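Local coordinates for Thiol:disulfide interchange protein, thioredoxin family protein (Chlorobaculum tepidum, PDB 3OR5) that probably acts as a thiol:disulfide oxidoreductase of the thioredoxin family, with a likely part in cytochrome c-type biogenesis, at residues Ala36-Phe41 with Ser120-Ala125; Lys61-Arg66 with Ile145-Leu150; Gly67-Gly72 with Ile92-Met97. All blocks are in the same frame, centred on the assembly; numbering follows the deposited sequence.

Contact 1: residues Ala36-Phe41 with Ser120-Ala125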
loop_
_atom_site.group_PDB
_atom_site.type_symbol
_atom_site.label_atom_id
_atom_site.label_comp_id
_atom_site.label_asym_id
_atom_site.label_seq_id
_atom_site.Cartn_x
_atom_site.Cartn_y
_atom_site.Cartn_z
ATOM N N ALA A 36 -4.168 5.244 9.448
ATOM C CA ALA A 36 -2.856 4.625 9.121
ATOM C C ALA A 36 -3.117 3.904 7.798
ATOM O O ALA A 36 -4.228 3.484 7.499
ATOM C CB ALA A 36 -2.423 3.683 10.150
ATOM N N TYR A 37 -2.064 3.785 6.956
ATOM C CA TYR A 37 -2.294 3.019 5.729
ATOM C C TYR A 37 -0.919 2.510 5.267
ATOM O O TYR A 37 0.132 3.075 5.643
ATOM C CB TYR A 37 -2.976 3.804 4.634
ATOM C CG TYR A 37 -2.343 5.155 4.245
ATOM C CD1 TYR A 37 -1.540 5.221 3.130
ATOM C CD2 TYR A 37 -2.673 6.332 4.922
ATOM C CE1 TYR A 37 -1.020 6.450 2.687
ATOM C CE2 TYR A 37 -2.183 7.523 4.511
ATOM C CZ TYR A 37 -1.312 7.579 3.462
ATOM O OH TYR A 37 -0.838 8.792 2.994
ATOM N N ILE A 38 -0.972 1.485 4.432
ATOM C CA ILE A 38 0.299 0.927 3.853
ATOM C C ILE A 38 0.091 0.942 2.370
ATOM O O ILE A 38 -0.902 0.355 1.871
ATOM C CB ILE A 38 0.581 -0.495 4.399
ATOM C CG1 ILE A 38 1.016 -0.434 5.874
ATOM C CG2 ILE A 38 1.683 -1.150 3.576
ATOM C CD1 ILE A 38 1.034 -1.856 6.545
ATOM N N VAL A 39 1.040 1.588 1.648
ATOM C CA VAL A 39 0.946 1.666 0.165
ATOM C C VAL A 39 1.903 0.591 -0.341
ATOM O O VAL A 39 3.089 0.601 -0.018
ATOM C CB VAL A 39 1.367 3.029 -0.310
ATOM C CG1 VAL A 39 1.360 3.087 -1.873
ATOM C CG2 VAL A 39 0.440 4.116 0.311
ATOM N N ASN A 40 1.361 -0.344 -1.113
ATOM C CA ASN A 40 2.066 -1.597 -1.545
ATOM C C ASN A 40 2.243 -1.480 -3.033
ATOM O O ASN A 40 1.288 -1.542 -3.814
ATOM C CB ASN A 40 1.243 -2.837 -1.197
ATOM C CG ASN A 40 1.854 -4.091 -1.753
ATOM O OD1 ASN A 40 3.077 -4.330 -1.537
ATOM N ND2 ASN A 40 1.093 -4.895 -2.301
ATOM N N PHE A 41 3.518 -1.359 -3.459
ATOM C CA PHE A 41 3.855 -1.411 -4.916
ATOM C C PHE A 41 4.096 -2.850 -5.194
ATOM O O PHE A 41 4.947 -3.510 -4.541
ATOM C CB PHE A 41 5.141 -0.595 -5.211
ATOM C CG PHE A 41 4.853 0.898 -5.233
ATOM C CD1 PHE A 41 4.650 1.634 -6.430
ATOM C CD2 PHE A 41 4.773 1.571 -3.999
ATOM C CE1 PHE A 41 4.332 2.999 -6.398
ATOM C CE2 PHE A 41 4.449 2.958 -3.953
ATOM C CZ PHE A 41 4.308 3.706 -5.162
ATOM N N SER A 120 6.766 -1.548 0.127
ATOM C CA SER A 120 5.608 -0.902 0.705
ATOM C C SER A 120 6.040 0.183 1.648
ATOM O O SER A 120 7.133 0.181 2.191
ATOM C CB SER A 120 4.836 -1.929 1.484
ATOM O OG SER A 120 4.343 -3.059 0.684
ATOM N N PHE A 121 5.150 1.136 1.841
ATOM C CA PHE A 121 5.437 2.335 2.718
ATOM C C PHE A 121 4.420 2.373 3.796
ATOM O O PHE A 121 3.203 2.204 3.517
ATOM C CB PHE A 121 5.371 3.593 1.866
ATOM C CG PHE A 121 6.403 3.594 0.768
ATOM C CD1 PHE A 121 7.652 4.066 1.040
ATOM C CD2 PHE A 121 6.127 3.027 -0.481
ATOM C CE1 PHE A 121 8.634 4.046 0.051
ATOM C CE2 PHE A 121 7.138 2.955 -1.486
ATOM C CZ PHE A 121 8.388 3.474 -1.214
ATOM N N VAL A 122 4.893 2.542 5.023
ATOM C CA VAL A 122 3.946 2.569 6.202
ATOM C C VAL A 122 3.701 3.994 6.595
ATOM O O VAL A 122 4.656 4.726 6.935
ATOM C CB VAL A 122 4.535 1.803 7.364
ATOM C CG1 VAL A 122 3.499 1.818 8.544
ATOM C CG2 VAL A 122 4.931 0.312 7.019
ATOM N N ILE A 123 2.441 4.434 6.538
ATOM C CA ILE A 123 2.056 5.817 6.914
ATOM C C ILE A 123 1.248 5.739 8.193
ATOM O O ILE A 123 0.253 4.997 8.278
ATOM C CB ILE A 123 1.236 6.508 5.817
ATOM C CG1 ILE A 123 2.083 6.899 4.622
ATOM C CG2 ILE A 123 0.689 7.871 6.352
ATOM C CD1 ILE A 123 2.401 5.713 3.705
ATOM N N ASP A 124 1.710 6.424 9.219
ATOM C CA ASP A 124 1.026 6.212 10.484
ATOM C C ASP A 124 -0.156 7.194 10.550
ATOM O O ASP A 124 -0.386 7.992 9.649
ATOM C CB ASP A 124 1.963 6.384 11.642
ATOM C CG ASP A 124 2.558 7.759 11.702
ATOM O OD1 ASP A 124 1.983 8.789 11.234
ATOM O OD2 ASP A 124 3.662 7.768 12.309
ATOM N N ALA A 125 -0.942 7.041 11.628
ATOM C CA ALA A 125 -2.182 7.776 11.768
ATOM C C ALA A 125 -1.948 9.278 12.004
ATOM O O ALA A 125 -2.910 10.055 11.826
ATOM C CB ALA A 125 -3.031 7.194 12.913
#

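Contact 2: residues Lys61-Arg66 with Ile145-Leu150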
loop_
_atom_site.group_PDB
_atom_site.type_symbol
_atom_site.label_atom_id
_atom_site.label_comp_id
_atom_site.label_asym_id
_atom_site.label_seq_id
_atom_site.Cartn_x
_atom_site.Cartn_y
_atom_site.Cartn_z
ATOM N N LYS A 61 -9.355 -7.102 6.386
ATOM C CA LYS A 61 -10.701 -7.443 6.960
ATOM C C LYS A 61 -10.721 -7.184 8.457
ATOM O O LYS A 61 -11.740 -6.656 8.955
ATOM C CB LYS A 61 -10.966 -8.904 6.694
ATOM C CG LYS A 61 -11.224 -9.195 5.169
ATOM C CD LYS A 61 -11.496 -10.664 4.896
ATOM C CE LYS A 61 -11.821 -10.666 3.435
ATOM N NZ LYS A 61 -11.846 -12.067 2.864
ATOM N N THR A 62 -9.640 -7.459 9.160
ATOM C CA THR A 62 -9.569 -7.190 10.597
ATOM C C THR A 62 -9.707 -5.706 10.930
ATOM O O THR A 62 -10.352 -5.335 11.943
ATOM C CB THR A 62 -8.267 -7.748 11.154
ATOM O OG1 THR A 62 -8.224 -9.165 10.924
ATOM C CG2 THR A 62 -8.105 -7.398 12.666
ATOM N N TRP A 63 -9.101 -4.832 10.115
ATOM C CA TRP A 63 -8.922 -3.440 10.477
ATOM C C TRP A 63 -9.679 -2.407 9.637
ATOM O O TRP A 63 -9.513 -1.206 9.859
ATOM C CB TRP A 63 -7.383 -3.091 10.484
ATOM C CG TRP A 63 -6.575 -3.882 11.465
ATOM C CD1 TRP A 63 -5.844 -4.996 11.221
ATOM C CD2 TRP A 63 -6.422 -3.602 12.860
ATOM N NE1 TRP A 63 -5.181 -5.442 12.386
ATOM C CE2 TRP A 63 -5.564 -4.601 13.397
ATOM C CE3 TRP A 63 -6.898 -2.573 13.704
ATOM C CZ2 TRP A 63 -5.187 -4.629 14.750
ATOM C CZ3 TRP A 63 -6.480 -2.576 15.070
ATOM C CH2 TRP A 63 -5.663 -3.637 15.563
ATOM N N ALA A 64 -10.498 -2.818 8.672
ATOM C CA ALA A 64 -11.085 -1.900 7.706
ATOM C C ALA A 64 -11.910 -0.760 8.328
ATOM O O ALA A 64 -11.993 0.300 7.738
ATOM C CB ALA A 64 -11.980 -2.696 6.743
ATOM N N SER A 65 -12.549 -1.097 9.454
ATOM C CA SER A 65 -13.372 -0.095 10.130
ATOM C C SER A 65 -12.704 0.372 11.397
ATOM O O SER A 65 -13.379 0.936 12.315
ATOM C CB SER A 65 -14.791 -0.650 10.447
ATOM O OG SER A 65 -15.380 -1.048 9.208
ATOM N N ARG A 66 -11.374 0.223 11.501
ATOM C CA ARG A 66 -10.637 0.616 12.688
ATOM C C ARG A 66 -9.505 1.569 12.317
ATOM O O ARG A 66 -8.485 1.690 13.078
ATOM C CB ARG A 66 -10.098 -0.650 13.393
ATOM C CG ARG A 66 -11.303 -1.479 13.977
ATOM C CD ARG A 66 -10.829 -2.735 14.655
ATOM N NE ARG A 66 -10.083 -2.408 15.875
ATOM C CZ ARG A 66 -9.500 -3.367 16.588
ATOM N NH1 ARG A 66 -9.660 -4.668 16.292
ATOM N NH2 ARG A 66 -8.840 -3.024 17.720
ATOM N N ILE A 145 2.128 -4.384 12.875
ATOM C CA ILE A 145 2.515 -3.092 12.236
ATOM C C ILE A 145 1.318 -2.166 12.220
ATOM O O ILE A 145 1.400 -0.990 12.550
ATOM C CB ILE A 145 3.071 -3.307 10.812
ATOM C CG1 ILE A 145 4.444 -4.015 10.846
ATOM C CG2 ILE A 145 3.176 -1.968 9.988
ATOM C CD1 ILE A 145 4.755 -4.687 9.539
ATOM N N VAL A 146 0.155 -2.708 11.868
ATOM C CA VAL A 146 -1.039 -1.846 11.847
ATOM C C VAL A 146 -1.326 -1.308 13.254
ATOM O O VAL A 146 -1.609 -0.120 13.366
ATOM C CB VAL A 146 -2.226 -2.645 11.270
ATOM C CG1 VAL A 146 -3.554 -1.855 11.575
ATOM C CG2 VAL A 146 -2.001 -2.860 9.821
ATOM N N LYS A 147 -1.279 -2.181 14.289
ATOM C CA LYS A 147 -1.513 -1.765 15.685
ATOM C C LYS A 147 -0.574 -0.619 16.070
ATOM O O LYS A 147 -1.010 0.389 16.619
ATOM C CB LYS A 147 -1.343 -2.967 16.633
ATOM C CG LYS A 147 -1.978 -2.821 17.979
ATOM C CD LYS A 147 -2.367 -4.245 18.472
ATOM C CE LYS A 147 -3.006 -4.157 19.851
ATOM N NZ LYS A 147 -3.877 -2.919 19.892
HETATM N N MSE A 148 0.698 -0.787 15.711
HETATM C CA MSE A 148 1.693 0.250 16.040
HETATM C C MSE A 148 1.488 1.527 15.275
HETATM O O MSE A 148 1.622 2.607 15.833
HETATM C CB MSE A 148 3.141 -0.217 15.846
HETATM C CG MSE A 148 3.536 -1.436 16.644
HETATM SE SE MSE A 148 3.325 -1.235 18.627
HETATM C CE MSE A 148 1.496 -2.007 18.843
ATOM N N ALA A 149 1.199 1.409 13.984
ATOM C CA ALA A 149 0.939 2.576 13.178
ATOM C C ALA A 149 -0.278 3.389 13.605
ATOM O O ALA A 149 -0.312 4.598 13.454
ATOM C CB ALA A 149 0.796 2.238 11.672
ATOM N N LEU A 150 -1.276 2.698 14.165
ATOM C CA LEU A 150 -2.488 3.376 14.594
ATOM C C LEU A 150 -2.229 4.171 15.897
ATOM O O LEU A 150 -2.987 5.135 16.182
ATOM C CB LEU A 150 -3.564 2.322 14.879
ATOM C CG LEU A 150 -4.244 1.865 13.560
ATOM C CD1 LEU A 150 -5.101 0.580 13.786
ATOM C CD2 LEU A 150 -5.070 2.916 12.825
#

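Contact 3: residues Gly67-Gly72 with Ile92-Met97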
loop_
_atom_site.group_PDB
_atom_site.type_symbol
_atom_site.label_atom_id
_atom_site.label_comp_id
_atom_site.label_asym_id
_atom_site.label_seq_id
_atom_site.Cartn_x
_atom_site.Cartn_y
_atom_site.Cartn_z
ATOM N N GLY A 67 -9.702 2.280 11.218
ATOM C CA GLY A 67 -8.820 3.410 10.939
ATOM C C GLY A 67 -7.611 3.089 10.092
ATOM O O GLY A 67 -6.617 3.828 10.147
ATOM N N PHE A 68 -7.716 1.973 9.383
ATOM C CA PHE A 68 -6.518 1.535 8.567
ATOM C C PHE A 68 -6.955 1.036 7.210
ATOM O O PHE A 68 -8.075 0.483 7.084
ATOM C CB PHE A 68 -5.792 0.355 9.282
ATOM C CG PHE A 68 -4.800 -0.358 8.396
ATOM C CD1 PHE A 68 -3.513 0.177 8.187
ATOM C CD2 PHE A 68 -5.209 -1.469 7.682
ATOM C CE1 PHE A 68 -2.672 -0.419 7.214
ATOM C CE2 PHE A 68 -4.406 -2.108 6.766
ATOM C CZ PHE A 68 -3.092 -1.592 6.563
ATOM N N THR A 69 -6.107 1.246 6.187
ATOM C CA THR A 69 -6.354 0.524 4.891
ATOM C C THR A 69 -5.026 0.261 4.185
ATOM O O THR A 69 -4.062 1.020 4.335
ATOM C CB THR A 69 -7.224 1.325 3.945
ATOM O OG1 THR A 69 -7.622 0.514 2.811
ATOM C CG2 THR A 69 -6.578 2.690 3.408
ATOM N N PHE A 70 -4.986 -0.846 3.443
ATOM C CA PHE A 70 -3.923 -0.958 2.400
ATOM C C PHE A 70 -4.340 -0.146 1.154
ATOM O O PHE A 70 -5.554 0.145 0.893
ATOM C CB PHE A 70 -3.756 -2.417 1.994
ATOM C CG PHE A 70 -3.037 -3.234 3.023
ATOM C CD1 PHE A 70 -1.661 -3.181 3.090
ATOM C CD2 PHE A 70 -3.727 -4.085 3.888
ATOM C CE1 PHE A 70 -1.010 -3.935 4.082
ATOM C CE2 PHE A 70 -3.082 -4.884 4.827
ATOM C CZ PHE A 70 -1.705 -4.798 4.939
ATOM N N VAL A 71 -3.334 0.248 0.361
ATOM C CA VAL A 71 -3.627 0.763 -0.954
ATOM C C VAL A 71 -2.607 0.074 -1.866
ATOM O O VAL A 71 -1.374 0.065 -1.544
ATOM C CB VAL A 71 -3.330 2.252 -0.993
ATOM C CG1 VAL A 71 -3.534 2.793 -2.404
ATOM C CG2 VAL A 71 -4.217 3.022 -0.013
ATOM N N GLY A 72 -3.071 -0.528 -2.949
ATOM C CA GLY A 72 -2.097 -1.242 -3.847
ATOM C C GLY A 72 -1.831 -0.389 -5.088
ATOM O O GLY A 72 -2.736 0.231 -5.645
ATOM N N ILE A 92 -10.013 -6.326 -1.496
ATOM C CA ILE A 92 -11.047 -5.441 -1.016
ATOM C C ILE A 92 -10.535 -4.075 -0.602
ATOM O O ILE A 92 -11.230 -3.322 0.077
ATOM C CB ILE A 92 -11.652 -6.097 0.206
ATOM C CG1 ILE A 92 -10.508 -6.530 1.225
ATOM C CG2 ILE A 92 -12.600 -7.171 -0.422
ATOM C CD1 ILE A 92 -10.939 -6.971 2.650
ATOM N N TYR A 93 -9.289 -3.771 -0.942
ATOM C CA TYR A 93 -8.739 -2.409 -0.701
ATOM C C TYR A 93 -8.459 -1.732 -2.047
ATOM O O TYR A 93 -8.403 -2.436 -3.082
ATOM C CB TYR A 93 -7.515 -2.492 0.159
ATOM C CG TYR A 93 -6.479 -3.467 -0.305
ATOM C CD1 TYR A 93 -5.548 -3.064 -1.295
ATOM C CD2 TYR A 93 -6.346 -4.679 0.270
ATOM C CE1 TYR A 93 -4.491 -3.993 -1.727
ATOM C CE2 TYR A 93 -5.355 -5.594 -0.119
ATOM C CZ TYR A 93 -4.392 -5.215 -1.109
ATOM O OH TYR A 93 -3.350 -6.099 -1.534
ATOM N N PRO A 94 -8.268 -0.433 -2.103
ATOM C CA PRO A 94 -8.106 0.243 -3.393
ATOM C C PRO A 94 -6.840 -0.207 -4.093
ATOM O O PRO A 94 -5.769 -0.276 -3.467
ATOM C CB PRO A 94 -7.978 1.724 -3.050
ATOM C CG PRO A 94 -8.641 1.788 -1.699
ATOM C CD PRO A 94 -8.320 0.520 -0.990
ATOM N N VAL A 95 -6.969 -0.448 -5.378
ATOM C CA VAL A 95 -5.777 -0.718 -6.202
ATOM C C VAL A 95 -5.790 0.049 -7.476
ATOM O O VAL A 95 -6.815 0.066 -8.184
ATOM C CB VAL A 95 -5.860 -2.216 -6.588
ATOM C CG1 VAL A 95 -4.695 -2.594 -7.648
ATOM C CG2 VAL A 95 -5.727 -3.227 -5.385
HETATM N N MSE A 96 -4.678 0.730 -7.771
HETATM C CA MSE A 96 -4.542 1.594 -8.980
HETATM C C MSE A 96 -3.422 1.040 -9.842
HETATM O O MSE A 96 -2.383 0.539 -9.290
HETATM C CB MSE A 96 -4.238 3.081 -8.641
HETATM C CG MSE A 96 -5.432 3.631 -8.006
HETATM SE SE MSE A 96 -4.946 5.493 -7.412
HETATM C CE MSE A 96 -3.877 4.959 -5.906
HETATM N N MSE A 97 -3.566 1.162 -11.146
HETATM C CA MSE A 97 -2.359 0.950 -12.021
HETATM C C MSE A 97 -1.340 2.036 -11.784
HETATM O O MSE A 97 -1.691 3.231 -11.676
HETATM C CB MSE A 97 -2.737 1.018 -13.504
HETATM C CG MSE A 97 -3.878 0.021 -13.863
HETATM SE SE MSE A 97 -3.263 -1.892 -13.694
HETATM C CE MSE A 97 -1.845 -1.885 -15.055
#

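Contact 1: residues Ala36-Phe41 with Ser120-Ala125
Tyr37 and Ile123 face each other as an antiparallel hydrogen-bonded pair, and the isoleucine lies over the phenol ring. Ile123 CB sits above the ring, 3.7 Å from the centroid of the Tyr37 ring, a CH-pi contact. From CB the two branches spread over the same ring. Ile123 CG2 meets Tyr37 CE2 at 3.4 Å. Ile123 CG1 lies 3.7 Å from both Tyr37 CZ and Tyr37 CE1, and Ile123 CD1 ends 3.6 Å from Tyr37 CE1. The tyrosine can lie under Ile123 because its CG sits between the backbone N and the carbonyl carbon (chi1 53°). With an alanine in place of Tyr37, the isoleucine is likely to lose the ring beneath both its branches, leaving a gap beside Val39 CG2. Phe41 and Phe121 meet on this same face, CE2 of Phe41 to CE2 of Phe121 at 3.6 Å. On the other face Ile38 and Val122 lie side by side, next to Ile145 of helix 139-150. In this antiparallel joint of the thioredoxin-fold sheet, four backbone bonds pair the buried N-H and C=O groups of Tyr37, Val39, Phe121 and Ile123, and the side chains on both faces are mainly apolar.

Contact 2: residues Lys61-Arg66 with Ile145-Leu150
Trp63 turns its CG away from its own carbonyl carbon (chi1 -61°), which carries the indole across to helix 139-150. There Val146 holds CG1 opposite its backbone N (chi1 166°), which turns Val146 CG1 toward the indole face. Val146 CG1 sits over the five-membered ring, 3.6 Å from the centroid of that Trp63 ring and 12° off the ring normal. This is a CH-pi contact over the face. Thr62 CG2 covers the opposite face of the indole, so the ring is held between two methyl groups.

Leu150 comes in beside Val146, one helical turn further on. Leu150 CD1 is 3.6 Å from Trp63 CE3, on the six-membered side. Leu150 CD1 also lies 3.6 Å from Arg66 O, so the leucine covers the loop that follows the tryptophan. That loop is a type I beta turn, closed by Arg66 N and Trp63 O at 2.9 Å. The arginine folds back so that its guanidinium lies over the CZ3 rim of the indole, on the Thr62 side. Lys147 CD approaches Trp63 CH2 only to 4.4 Å. Arg66 NH2 and Lys147 NZ are 5.4 Å apart, like charges at an exposed margin, which would if anything weakly disfavour the approach.

The polar edge of the indole is satisfied just outside this contact, where Trp63 NE1 gives a hydrogen bond to Asp143 OD1. That bond is likely to fix the rotation of the ring. On the sheet side, Phe68 of strand 68-74 touches both Trp63 and Val146. The contact thus joins two helices on one face of the thioredoxin-fold sheet. No hydrogen bond crosses between the two segments, so they are held by methyl-to-aromatic packing, with the charged groups left at the margin.

Contact 3: residues Gly67-Gly72 with Ile92-Met97
The Tyr93 ring takes Phe70 CB on one face, 3.7 Å from the Tyr93 ring centroid and almost straight above it. At the edge of the ring, near its plane, lies Gly72 N. The Phe70 ring stands oblique to the Tyr93 ring, with the planes at 46°. One face of the Phe70 ring is taken by Phe68 CZ, which lies over its centre, and Phe70 CD2 in turn lies in the plane of the Phe68 ring. Tyr93 reaches Phe70 because its CG sits between its own backbone N and carbonyl carbon (chi1 51°).

Gly72 lies beside this ring. A CB there would come tight against both Tyr93 CE1 and Val95 CG2. The backbone of Gly72 carries both hydrogen bonds of the joint. Gly72 N gives a nearly straight bond to Pro94 O at 2.8 Å, and Met96 N gives one to Gly72 O at 2.9 Å. One step earlier, Pro94 has no N-H to offer. Pro94 CD sits 3.4 Å from Phe70 O instead. Phe70 O takes a bond from Thr69 OG1 at 2.8 Å, and Gln60 of helix 47-63 binds both Thr69 OG1 and Phe70 N. On the other side of the sheet, CE of selenomethionine Met96 touches Val71 CG1 at 4.1 Å.

The two strands run parallel and belong to a beta-alpha-beta unit with helix 79-89 between them. Strand 95-97 is the outermost on this side. Its pairing is short: two backbone bonds hold it, and the Thr69 hydroxyl takes up Phe70 O, which faces the proline's missing N-H.

Contacts 1 and 3 lie in the central sheet of a thioredoxin fold, and contact 2 joins two helices packed on one face of it. Contacts 1 and 3 have centres about 9 Å apart, and their strands 36-42 and 68-74 are neighbours. Asn40 N lies 2.8 Å from Val71 O, a probable hydrogen bond. The centre of contact 2 is about 11 Å from that of contact 1 and about 13 Å from that of contact 3. Val146 CG2 packs on Phe68 CE1 at 3.6 Å. Ala125 N and Ala149 O, 3.1 Å apart, form a probable hydrogen bond. The side chain of Asn40 lies near, without touching, Cys46 and Cys49, a CxxC pattern consistent with a redox centre at the start of helix 47-63.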